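Local coordinates for rhusiopathiae surface protein B (Erysipelothrix rhusiopathiae, PDB 3V10) that probably binds collagen as a cell-wall-anchored surface adhesin, the present chain being its collagen-binding region of two linked immunoglobulin-like domains, at residues H227-A230 / E231-N234; L66-M69 / G70-M73. All blocks are in the same frame, centred on the assembly; numbering follows the deposited sequence.

How the contacts relate
Contacts 1 and 2 are both local contacts within one continuous stretch, a helix N-cap and a beta turn, set in different domains of the collagen-binding region. Contact 2 (66-69 with 70-73) comes first along the chain, in the range assigned to a bacterial Ig domain, and leads a loop into strand 71-77. Contact 1 (227-230 with 231-234) falls in the range assigned to the collagen-binding family and leads strand 224-229 into helix 230-236. Their centres are 33 Å apart and their nearest atoms about 21 Å, so neither touches the other. What they share is a serine hydroxyl bonded to the backbone three residues away: S229 OG accepts from an amide, whereas S71 OG donates to a carbonyl.

Contact 1. Residues H227-A230 / E231-N234; sequences HISA and EAFN
An N-terminal helix cap joins strand 224-229 to helix 230-236, with S229 as the N-cap residue and A232 as the third residue beyond it. S229 OG accepts from A232 N at 3.2 Å, and the N-H...O angle of 160° shows a nearly straight bond. The torsion explains the reach: at chi1 68° the hydroxyl sits between the backbone N and the carbonyl carbon, turned over the first helical turn. The E231 carboxylate also approaches this serine, OE1 lying 3.6 Å from S229 CB; the bend of the glutamate chain at chi2 folds the carboxylate back toward the start of the helix. A negative charge here would be expected to suit the helix dipole.

The main chain takes over from the cap at once. F233 N donates to S229 O at 3.0 Å, and N234 N donates to A230 O at 2.9 Å, two successive i to i+4 bonds that establish alpha-helical geometry from its first turn. The side-chain carboxamide of N234 also lies near A230 O, with N234 CG 3.2 Å from it, without a hydrogen bond from ND2; its OD1 accepts from I240 N, at the start of the following strand 239-243.

Apolar contacts accompany the cap. The methyl CB of A232 touches both S229 OG, at 3.7 Å, and I228 CB, at 4.1 Å, while I228 CD1, at the end of an extended branch, comes within 4.2 Å of F233 CB. The F233 ring itself leads away from this strand end, since its CG is anti to the backbone N. A230 and I228 also pack on I215 and V219 of strand 208-221, to which the edge strand 224-229 is paired. The whole is a serine N-cap at a strand-to-helix junction, on the border of the five-stranded antiparallel sheet.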
loop_
_atom_site.group_PDB
_atom_site.type_symbol
_atom_site.label_atom_id
_atom_site.label_comp_id
_atom_site.label_asym_id
_atom_site.label_seq_id
_atom_site.Cartn_x
_atom_site.Cartn_y
_atom_site.Cartn_z
ATOM N N HIS A 227 23.185 5.328 8.699
ATOM C CA HIS A 227 22.252 5.494 7.594
ATOM C C HIS A 227 22.964 6.397 6.590
ATOM O O HIS A 227 23.105 7.596 6.823
ATOM C CB HIS A 227 20.962 6.150 8.107
ATOM C CG HIS A 227 19.909 6.329 7.056
ATOM N ND1 HIS A 227 19.358 5.272 6.363
ATOM C CD2 HIS A 227 19.301 7.443 6.586
ATOM C CE1 HIS A 227 18.457 5.728 5.512
ATOM N NE2 HIS A 227 18.404 7.043 5.626
ATOM N N ILE A 228 23.427 5.819 5.482
ATOM C CA ILE A 228 24.153 6.590 4.474
ATOM C C ILE A 228 23.455 6.647 3.115
ATOM O O ILE A 228 22.395 6.053 2.917
ATOM C CB ILE A 228 25.592 6.034 4.271
ATOM C CG1 ILE A 228 25.544 4.641 3.637
ATOM C CG2 ILE A 228 26.320 5.973 5.616
ATOM C CD1 ILE A 228 26.927 4.049 3.359
ATOM N N SER A 229 24.059 7.372 2.180
ATOM C CA SER A 229 23.490 7.518 0.844
ATOM C C SER A 229 24.100 6.516 -0.121
ATOM O O SER A 229 25.098 5.872 0.190
ATOM C CB SER A 229 23.739 8.929 0.308
ATOM O OG SER A 229 25.120 9.129 0.052
ATOM N N ALA A 230 23.490 6.396 -1.294
ATOM C CA ALA A 230 23.980 5.496 -2.324
ATOM C C ALA A 230 25.372 5.950 -2.736
ATOM O O ALA A 230 26.260 5.136 -2.955
ATOM C CB ALA A 230 23.054 5.526 -3.526
ATOM N N GLU A 231 25.552 7.264 -2.841
ATOM C CA GLU A 231 26.837 7.838 -3.229
ATOM C C GLU A 231 27.961 7.458 -2.268
ATOM O O GLU A 231 29.069 7.128 -2.693
ATOM C CB GLU A 231 26.722 9.360 -3.303
ATOM C CG GLU A 231 25.861 9.882 -4.451
ATOM C CD GLU A 231 24.408 9.421 -4.394
ATOM O OE1 GLU A 231 23.805 9.429 -3.297
ATOM O OE2 GLU A 231 23.862 9.064 -5.460
ATOM N N ALA A 232 27.676 7.519 -0.972
ATOM C CA ALA A 232 28.662 7.174 0.040
ATOM C C ALA A 232 28.943 5.679 -0.030
ATOM O O ALA A 232 30.090 5.238 0.095
ATOM C CB ALA A 232 28.141 7.549 1.423
ATOM N N PHE A 233 27.883 4.903 -0.233
ATOM C CA PHE A 233 28.001 3.453 -0.336
ATOM C C PHE A 233 28.962 3.109 -1.467
ATOM O O PHE A 233 29.838 2.254 -1.315
ATOM C CB PHE A 233 26.635 2.831 -0.628
ATOM C CG PHE A 233 26.670 1.335 -0.761
ATOM C CD1 PHE A 233 26.602 0.521 0.365
ATOM C CD2 PHE A 233 26.784 0.738 -2.014
ATOM C CE1 PHE A 233 26.645 -0.869 0.246
ATOM C CE2 PHE A 233 26.828 -0.651 -2.144
ATOM C CZ PHE A 233 26.758 -1.453 -1.007
ATOM N N ASN A 234 28.792 3.782 -2.603
ATOM C CA ASN A 234 29.635 3.549 -3.770
ATOM C C ASN A 234 31.103 3.891 -3.541
ATOM O O ASN A 234 31.971 3.419 -4.275
ATOM C CB ASN A 234 29.122 4.343 -4.975
ATOM C CG ASN A 234 27.794 3.827 -5.490
ATOM O OD1 ASN A 234 27.413 2.691 -5.220
ATOM N ND2 ASN A 234 27.087 4.658 -6.246
#

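Contact 2. Residues L66-M69 / G70-M73; sequences LRAM and GSKM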
loop_
_atom_site.group_PDB
_atom_site.type_symbol
_atom_site.label_atom_id
_atom_site.label_comp_id
_atom_site.label_asym_id
_atom_site.label_seq_id
_atom_site.Cartn_x
_atom_site.Cartn_y
_atom_site.Cartn_z
ATOM N N LEU A 66 -5.193 6.475 2.756
ATOM C CA LEU A 66 -3.747 6.599 2.564
ATOM C C LEU A 66 -3.384 8.056 2.298
ATOM O O LEU A 66 -2.212 8.440 2.350
ATOM C CB LEU A 66 -3.280 5.776 1.362
ATOM C CG LEU A 66 -3.079 4.266 1.482
ATOM C CD1 LEU A 66 -4.362 3.587 1.941
ATOM C CD2 LEU A 66 -2.639 3.733 0.117
ATOM N N ARG A 67 -4.399 8.856 2.000
ATOM C CA ARG A 67 -4.209 10.268 1.681
ATOM C C ARG A 67 -4.083 11.179 2.903
ATOM O O ARG A 67 -4.501 10.828 4.008
ATOM C CB ARG A 67 -5.374 10.760 0.814
ATOM C CG ARG A 67 -5.691 9.898 -0.411
ATOM C CD ARG A 67 -4.503 9.796 -1.357
ATOM N NE ARG A 67 -4.021 11.106 -1.788
ATOM C CZ ARG A 67 -4.624 11.869 -2.695
ATOM N NH1 ARG A 67 -5.738 11.459 -3.280
ATOM N NH2 ARG A 67 -4.112 13.051 -3.011
ATOM N N ALA A 68 -3.492 12.353 2.693
ATOM C CA ALA A 68 -3.353 13.335 3.766
ATOM C C ALA A 68 -4.754 13.856 4.078
ATOM O O ALA A 68 -5.629 13.846 3.208
ATOM C CB ALA A 68 -2.464 14.486 3.315
ATOM N N MET A 69 -4.973 14.316 5.309
ATOM C CA MET A 69 -6.285 14.847 5.691
ATOM C C MET A 69 -6.613 16.024 4.771
ATOM O O MET A 69 -5.746 16.848 4.471
ATOM C CB MET A 69 -6.271 15.294 7.169
ATOM C CG MET A 69 -7.585 15.910 7.702
ATOM S SD MET A 69 -7.607 16.183 9.531
ATOM C CE MET A 69 -6.703 17.727 9.680
ATOM N N GLY A 70 -7.858 16.083 4.304
ATOM C CA GLY A 70 -8.268 17.164 3.425
ATOM C C GLY A 70 -7.975 16.957 1.945
ATOM O O GLY A 70 -8.233 17.847 1.144
ATOM N N SER A 71 -7.447 15.795 1.571
ATOM C CA SER A 71 -7.147 15.531 0.166
ATOM C C SER A 71 -8.447 15.403 -0.625
ATOM O O SER A 71 -9.438 14.892 -0.113
ATOM C CB SER A 71 -6.323 14.245 0.033
ATOM O OG SER A 71 -5.058 14.394 0.650
ATOM N N LYS A 72 -8.440 15.874 -1.869
ATOM C CA LYS A 72 -9.630 15.813 -2.717
ATOM C C LYS A 72 -9.389 15.053 -4.017
ATOM O O LYS A 72 -8.292 15.088 -4.580
ATOM C CB LYS A 72 -10.114 17.225 -3.066
ATOM C CG LYS A 72 -10.996 17.894 -2.025
ATOM C CD LYS A 72 -10.223 18.306 -0.796
ATOM C CE LYS A 72 -11.040 19.275 0.045
ATOM N NZ LYS A 72 -10.295 19.712 1.247
ATOM N N MET A 73 -10.428 14.380 -4.496
ATOM C CA MET A 73 -10.358 13.624 -5.742
ATOM C C MET A 73 -11.676 13.820 -6.486
ATOM O O MET A 73 -12.750 13.669 -5.912
ATOM C CB MET A 73 -10.140 12.129 -5.457
ATOM C CG MET A 73 -10.107 11.248 -6.704
ATOM S SD MET A 73 -9.854 9.471 -6.414
ATOM C CE MET A 73 -11.519 8.888 -6.424
HETATM O O HOH W 1 -6.332 13.651 -5.395
#
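A68 O accepts two bonds from S71: the hydroxyl OG donates to it at 2.7 Å and the amide N at 3.1 Å. Both donors reach the carbonyl from the same face of its plane, tilted from it by 31° and 34°. One oxygen thus serves the side chain and the main chain of a single residue. The hydroxyl is brought there by chi1 -65°, which sets OG beside its own backbone N.

The amide bond closes a type II beta turn from A68 to S71. G70 occupies its third position with a positive phi, where a CB would be jammed against M69 O. Within the same turn, G70 and S71 both face F92 and both share backbone hydrogen bonds with it, which makes a G1 beta bulge at the point where strand 71-77 begins pairing with strand 85-93.

The R67 chain, bent at chi2 and chi3, runs alongside the start of strand 71-77 and places one face of its guanidinium against S71 CB, 3.9 Å from the plane and over the centre of the group. R67 CB touches the same S71 CB at 3.7 Å. The guanidinium edge serves a water in its plane: R67 NH1 donates to that water at 3.1 Å, and the water in turn donates to K72 O at 2.6 Å. At the base of the loop, R67 N is bonded to S65 OG.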